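Local coordinates for transketolase (Campylobacter jejuni, PDB 3L84), which is a transketolase, a homodimeric enzyme of the thiamine diphosphate-dependent superfamily built from three alpha/beta domains, at residues K131-L136 and G405-F410; I397-A402 and M431-F436. All blocks are in the same frame, centred on the assembly; numbering follows the deposited sequence. Where two conformers were deposited one is given.

Contact 1. Residues K131-L136 and G405-F410; sequences KKAQNL and GIFLPF
Lys132, Ala133 and Leu136 of helix 118-137 pack against Ile406 and Phe407, the turn that leads from helix 391-404 into strand 408-414 of a parallel six-stranded sheet. The two pieces come from different alpha/beta units of the transketolase fold, the thiamine diphosphate binding and pyrimidine binding regions, so the contact is a hydrophobic seam between them. Lys132 comes first, and its aliphatic part does the touching: CG lies 3.7 Å from Phe407 CE1, approaching the ring obliquely. With CG anti to the backbone N (chi1 -176°) and a bend at the next bond, the chain runs past the phenyl group and takes its ammonium away to the carbonyl oxygens of Val380 and Gly382, a fitting use of a long residue with an apolar stem and a charged end. Ala133 is small enough to let both partners close in. Its CB meets Ile406 CD1 at 3.9 Å, while its backbone N sits in the plane of the Phe407 ring, at the edge, 3.7 Å from CZ. One turn on, Leu136 reaches back against the ring with a single methyl, CD1, 4.0 Å from Phe407 CE1; branched leucine and flat phenyl together fill this buried seam. Ile406 also touches Leu317, Leu320 and Leu321 of helix 314-321, and it covers its own neighbour: its CG1 stands 3.6 Å above the plane of the Phe407 ring, over the centre.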
loop_
_atom_site.group_PDB
_atom_site.type_symbol
_atom_site.label_atom_id
_atom_site.label_comp_id
_atom_site.label_asym_id
_atom_site.label_seq_id
_atom_site.Cartn_x
_atom_site.Cartn_y
_atom_site.Cartn_z
ATOM N N LYS A 131 10.855 -6.942 -23.872
ATOM C CA LYS A 131 11.984 -6.186 -24.386
ATOM C C LYS A 131 13.333 -6.712 -23.911
ATOM O O LYS A 131 14.294 -6.768 -24.709
ATOM C CB LYS A 131 11.851 -4.699 -24.055
ATOM C CG LYS A 131 10.753 -3.991 -24.832
ATOM C CD LYS A 131 10.924 -3.982 -26.337
ATOM C CE LYS A 131 9.867 -3.121 -27.039
ATOM N NZ LYS A 131 10.116 -3.003 -28.498
ATOM N N LYS A 132 13.429 -7.130 -22.641
ATOM C CA LYS A 132 14.665 -7.704 -22.169
ATOM C C LYS A 132 14.920 -9.068 -22.804
ATOM O O LYS A 132 16.069 -9.391 -23.186
ATOM C CB LYS A 132 14.678 -7.812 -20.647
ATOM C CG LYS A 132 16.002 -8.330 -20.071
ATOM C CD LYS A 132 17.190 -7.429 -20.457
ATOM C CE LYS A 132 18.533 -7.963 -19.977
ATOM N NZ LYS A 132 19.670 -7.127 -20.445
ATOM N N ALA A 133 13.876 -9.861 -22.976
ATOM C CA ALA A 133 14.010 -11.149 -23.648
ATOM C C ALA A 133 14.513 -10.947 -25.085
ATOM O O ALA A 133 15.338 -11.727 -25.583
ATOM C CB ALA A 133 12.667 -11.906 -23.640
ATOM N N GLN A 134 14.022 -9.908 -25.759
ATOM C CA GLN A 134 14.449 -9.567 -27.127
ATOM C C GLN A 134 15.943 -9.171 -27.112
ATOM O O GLN A 134 16.716 -9.540 -28.001
ATOM C CB GLN A 134 13.594 -8.406 -27.674
ATOM C CG GLN A 134 13.701 -8.139 -29.164
ATOM C CD GLN A 134 12.977 -6.873 -29.577
ATOM O OE1 GLN A 134 11.939 -6.518 -29.013
ATOM N NE2 GLN A 134 13.511 -6.190 -30.569
ATOM N N ASN A 135 16.346 -8.415 -26.099
ATOM C CA ASN A 135 17.771 -8.076 -25.932
ATOM C C ASN A 135 18.637 -9.325 -25.799
ATOM O O ASN A 135 19.725 -9.399 -26.374
ATOM C CB ASN A 135 17.972 -7.177 -24.702
ATOM C CG ASN A 135 19.436 -6.915 -24.400
ATOM O OD1 ASN A 135 20.086 -6.152 -25.127
ATOM N ND2 ASN A 135 19.950 -7.561 -23.385
ATOM N N LEU A 136 18.185 -10.307 -25.025
ATOM C CA LEU A 136 18.963 -11.508 -24.793
ATOM C C LEU A 136 18.925 -12.503 -25.948
ATOM O O LEU A 136 19.956 -13.097 -26.286
ATOM C CB LEU A 136 18.432 -12.193 -23.533
ATOM C CG LEU A 136 18.695 -11.480 -22.212
ATOM C CD1 LEU A 136 18.019 -12.263 -21.092
ATOM C CD2 LEU A 136 20.194 -11.324 -21.932
ATOM N N GLY A 405 8.928 -16.223 -18.111
ATOM C CA GLY A 405 9.396 -17.562 -18.415
ATOM C C GLY A 405 10.886 -17.768 -18.201
ATOM O O GLY A 405 11.319 -18.912 -18.126
ATOM N N ILE A 406 11.676 -16.706 -18.182
ATOM C CA ILE A 406 13.135 -16.802 -18.170
ATOM C C ILE A 406 13.834 -15.909 -17.118
ATOM O O ILE A 406 15.095 -15.907 -17.083
ATOM C CB ILE A 406 13.722 -16.497 -19.565
ATOM C CG1 ILE A 406 13.298 -15.101 -20.051
ATOM C CG2 ILE A 406 13.361 -17.613 -20.555
ATOM C CD1 ILE A 406 14.120 -14.575 -21.259
ATOM N N PHE A 407 13.085 -15.230 -16.265
ATOM C CA PHE A 407 13.662 -14.233 -15.355
ATOM C C PHE A 407 13.458 -14.555 -13.888
ATOM O O PHE A 407 12.473 -15.196 -13.495
ATOM C CB PHE A 407 13.101 -12.839 -15.624
ATOM C CG PHE A 407 13.375 -12.318 -17.006
ATOM C CD1 PHE A 407 14.666 -12.088 -17.425
ATOM C CD2 PHE A 407 12.349 -12.126 -17.898
ATOM C CE1 PHE A 407 14.926 -11.615 -18.699
ATOM C CE2 PHE A 407 12.591 -11.653 -19.187
ATOM C CZ PHE A 407 13.917 -11.425 -19.572
ATOM N N LEU A 408 14.428 -14.104 -13.100
ATOM C CA LEU A 408 14.464 -14.197 -11.633
ATOM C C LEU A 408 14.614 -12.759 -11.116
ATOM O O LEU A 408 15.763 -12.272 -11.026
ATOM C CB LEU A 408 15.646 -15.058 -11.211
ATOM C CG LEU A 408 15.512 -16.524 -11.595
ATOM C CD1 LEU A 408 16.870 -17.206 -11.602
ATOM C CD2 LEU A 408 14.558 -17.229 -10.681
ATOM N N PRO A 409 13.505 -12.082 -10.830
ATOM C CA PRO A 409 13.577 -10.659 -10.519
ATOM C C PRO A 409 13.651 -10.361 -9.033
ATOM O O PRO A 409 13.138 -11.109 -8.192
ATOM C CB PRO A 409 12.272 -10.126 -11.070
ATOM C CG PRO A 409 11.316 -11.239 -10.766
ATOM C CD PRO A 409 12.112 -12.504 -11.018
ATOM N N PHE A 410 14.256 -9.215 -8.719
ATOM C CA PHE A 410 14.185 -8.660 -7.365
ATOM C C PHE A 410 13.718 -7.224 -7.386
ATOM O O PHE A 410 14.002 -6.455 -8.291
ATOM C CB PHE A 410 15.532 -8.789 -6.577
ATOM C CG PHE A 410 16.652 -7.911 -7.075
ATOM C CD1 PHE A 410 16.768 -6.583 -6.641
ATOM C CD2 PHE A 410 17.552 -8.390 -8.000
ATOM C CE1 PHE A 410 17.809 -5.783 -7.117
ATOM C CE2 PHE A 410 18.587 -7.591 -8.471
ATOM C CZ PHE A 410 18.705 -6.292 -8.021
#

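Contact 2. Residues I397-A402 and M431-F436; sequences INNAFA and MKIKHF
His435 brings its imidazole to helix 391-404 with CG anti to the backbone N (chi1 176°), while Asn399 holds its amide beside its own backbone N, and the two flat groups meet with their planes 78° apart. His435 ND1 donates to Asn399 OD1 at 2.8 Å, a bond bent to 142° at the hydrogen. The oxygen lies in the imidazole plane, the donor somewhat out of the amide plane. Both buried groups are held at their other ends too, His435 NE2 by Ser411 OG and Asn399 ND2 by Ala424 O, which fixes their rotation; residues with two polar ends suit such a place. Asn398 CB, 3.4 Å from His435 NE2, packs against the imidazole. Beside this polar pair, Ile433 CD1 packs against Asn399 OD1 and lies 3.7 Å from Ala402 CB, and the small side chain of Ala402 lets the isoleucine come close to the helix. A water donates to Ala402 O at 3.1 Å and accepts from Lys434 N at 3.0 Å. Lys432, with positive phi, is the C-prime residue of the Schellman motif that ends helix 418-431, and the chain then enters strand 436-440, completing a beta-alpha-beta crossover from strand 408-414.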
loop_
_atom_site.group_PDB
_atom_site.type_symbol
_atom_site.label_atom_id
_atom_site.label_comp_id
_atom_site.label_asym_id
_atom_site.label_seq_id
_atom_site.Cartn_x
_atom_site.Cartn_y
_atom_site.Cartn_z
ATOM N N ILE A 397 5.208 -5.035 -11.721
ATOM C CA ILE A 397 6.023 -5.283 -12.938
ATOM C C ILE A 397 6.892 -6.511 -12.745
ATOM O O ILE A 397 6.955 -7.387 -13.615
ATOM C CB ILE A 397 6.904 -4.041 -13.261
ATOM C CG1 ILE A 397 6.054 -2.960 -13.911
ATOM C CG2 ILE A 397 8.142 -4.396 -14.121
ATOM C CD1 ILE A 397 6.628 -1.552 -13.923
ATOM N N ASN A 398 7.535 -6.616 -11.582
ATOM C CA ASN A 398 8.391 -7.765 -11.330
ATOM C C ASN A 398 7.603 -9.050 -11.126
ATOM O O ASN A 398 8.104 -10.130 -11.454
ATOM C CB ASN A 398 9.329 -7.471 -10.168
ATOM C CG ASN A 398 10.585 -6.732 -10.576
ATOM O OD1 ASN A 398 11.306 -6.183 -9.666
ATOM N ND2 ASN A 398 10.904 -6.734 -11.816
ATOM N N ASN A 399 6.340 -8.969 -10.685
ATOM C CA ASN A 399 5.480 -10.161 -10.695
ATOM C C ASN A 399 5.356 -10.708 -12.113
ATOM O O ASN A 399 5.381 -11.920 -12.326
ATOM C CB ASN A 399 4.099 -9.848 -10.134
ATOM C CG ASN A 399 4.055 -9.681 -8.650
ATOM O OD1 ASN A 399 4.974 -10.041 -7.926
ATOM N ND2 ASN A 399 2.935 -9.123 -8.170
ATOM N N ALA A 400 5.243 -9.817 -13.092
ATOM C CA ALA A 400 5.189 -10.221 -14.474
ATOM C C ALA A 400 6.538 -10.721 -14.996
ATOM O O ALA A 400 6.553 -11.708 -15.733
ATOM C CB ALA A 400 4.646 -9.049 -15.346
ATOM N N PHE A 401 7.643 -10.088 -14.635
ATOM C CA PHE A 401 8.954 -10.637 -14.975
ATOM C C PHE A 401 9.042 -12.071 -14.494
ATOM O O PHE A 401 9.589 -12.934 -15.186
ATOM C CB PHE A 401 10.126 -9.831 -14.382
ATOM C CG PHE A 401 10.625 -8.684 -15.230
ATOM C CD1 PHE A 401 10.015 -7.456 -15.234
ATOM C CD2 PHE A 401 11.742 -8.876 -16.045
ATOM C CE1 PHE A 401 10.501 -6.420 -16.018
ATOM C CE2 PHE A 401 12.238 -7.836 -16.833
ATOM C CZ PHE A 401 11.628 -6.613 -16.807
ATOM N N ALA A 402 8.588 -12.351 -13.282
ATOM C CA ALA A 402 8.653 -13.697 -12.729
ATOM C C ALA A 402 7.776 -14.710 -13.471
ATOM O O ALA A 402 8.071 -15.910 -13.452
ATOM C CB ALA A 402 8.278 -13.648 -11.232
HETATM N N MSE A 431 0.335 -16.471 -6.061
HETATM C CA MSE A 431 0.764 -17.262 -7.222
HETATM C C MSE A 431 1.947 -18.195 -6.927
HETATM O O MSE A 431 2.241 -19.072 -7.720
HETATM C CB MSE A 431 1.230 -16.334 -8.337
HETATM C CG MSE A 431 0.135 -15.498 -8.950
HETATM SE SE MSE A 431 0.669 -14.680 -10.633
HETATM C CE MSE A 431 1.932 -13.342 -10.000
ATOM N N LYS A 432 2.614 -18.005 -5.797
ATOM C CA LYS A 432 3.819 -18.784 -5.440
ATOM C C LYS A 432 4.926 -18.630 -6.473
ATOM O O LYS A 432 5.603 -19.595 -6.819
ATOM C CB LYS A 432 3.499 -20.260 -5.123
ATOM C CG LYS A 432 2.438 -20.443 -4.077
ATOM C CD LYS A 432 2.137 -21.932 -3.858
ATOM C CE LYS A 432 3.148 -22.644 -3.117
ATOM N NZ LYS A 432 2.623 -24.045 -2.750
ATOM N N ILE A 433 5.112 -17.400 -6.955
ATOM C CA ILE A 433 6.172 -17.108 -7.905
ATOM C C ILE A 433 7.488 -16.815 -7.250
ATOM O O ILE A 433 7.573 -16.451 -6.058
ATOM C CB ILE A 433 5.833 -15.949 -8.849
ATOM C CG1 ILE A 433 5.391 -14.704 -8.100
ATOM C CG2 ILE A 433 4.748 -16.363 -9.841
ATOM C CD1 ILE A 433 5.489 -13.370 -8.870
ATOM N N LYS A 434 8.568 -16.990 -8.004
ATOM C CA LYS A 434 9.922 -16.729 -7.542
ATOM C C LYS A 434 10.300 -15.281 -7.825
ATOM O O LYS A 434 10.780 -14.922 -8.893
ATOM C CB LYS A 434 10.900 -17.747 -8.123
ATOM C CG LYS A 434 10.553 -19.155 -7.831
ATOM C CD LYS A 434 10.151 -19.459 -6.368
ATOM C CE LYS A 434 11.229 -19.153 -5.371
ATOM N NZ LYS A 434 12.455 -20.078 -5.585
ATOM N N HIS A 435 10.006 -14.433 -6.853
ATOM C CA HIS A 435 10.206 -12.981 -6.914
ATOM C C HIS A 435 10.750 -12.619 -5.540
ATOM O O HIS A 435 10.200 -13.036 -4.507
ATOM C CB HIS A 435 8.857 -12.299 -7.176
ATOM C CG HIS A 435 8.854 -10.794 -7.167
ATOM N ND1 HIS A 435 7.707 -10.082 -7.457
ATOM C CD2 HIS A 435 9.804 -9.865 -6.901
ATOM C CE1 HIS A 435 7.955 -8.781 -7.348
ATOM N NE2 HIS A 435 9.230 -8.622 -7.007
ATOM N N PHE A 436 11.904 -11.954 -5.518
ATOM C CA PHE A 436 12.616 -11.678 -4.264
ATOM C C PHE A 436 12.486 -10.215 -3.892
ATOM O O PHE A 436 12.645 -9.334 -4.726
ATOM C CB PHE A 436 14.093 -12.083 -4.435
ATOM C CG PHE A 436 14.245 -13.461 -5.019
ATOM C CD1 PHE A 436 13.932 -14.566 -4.282
ATOM C CD2 PHE A 436 14.612 -13.640 -6.327
ATOM C CE1 PHE A 436 14.000 -15.810 -4.817
ATOM C CE2 PHE A 436 14.688 -14.921 -6.870
ATOM C CZ PHE A 436 14.348 -15.986 -6.134
HETATM O O HOH W 1 8.219 -17.681 -10.873
#

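Contacts 1 and 2 lie with their centres 12 Å apart and are joined by helix 391-404 and the strand that follows it. Residues 397-402 of that helix give contact 2 its first half; Ile406 and Phe407, just after the helix, supply the contacting side chains of the 405-410 half of contact 1. At the sheet they touch directly: Pro409 O and Phe436 N are 3.1 Å apart, probably a hydrogen bond between neighbouring parallel strands. The strand's proline also packs on the helix backbone, with Pro409 CG 3.5 Å from Asn398 O. Phe401 and Phe407 meet edge-to-face, extending the apolar packing between them. Contact 1 joins two family regions, whereas contact 2 stays within the pyrimidine binding one.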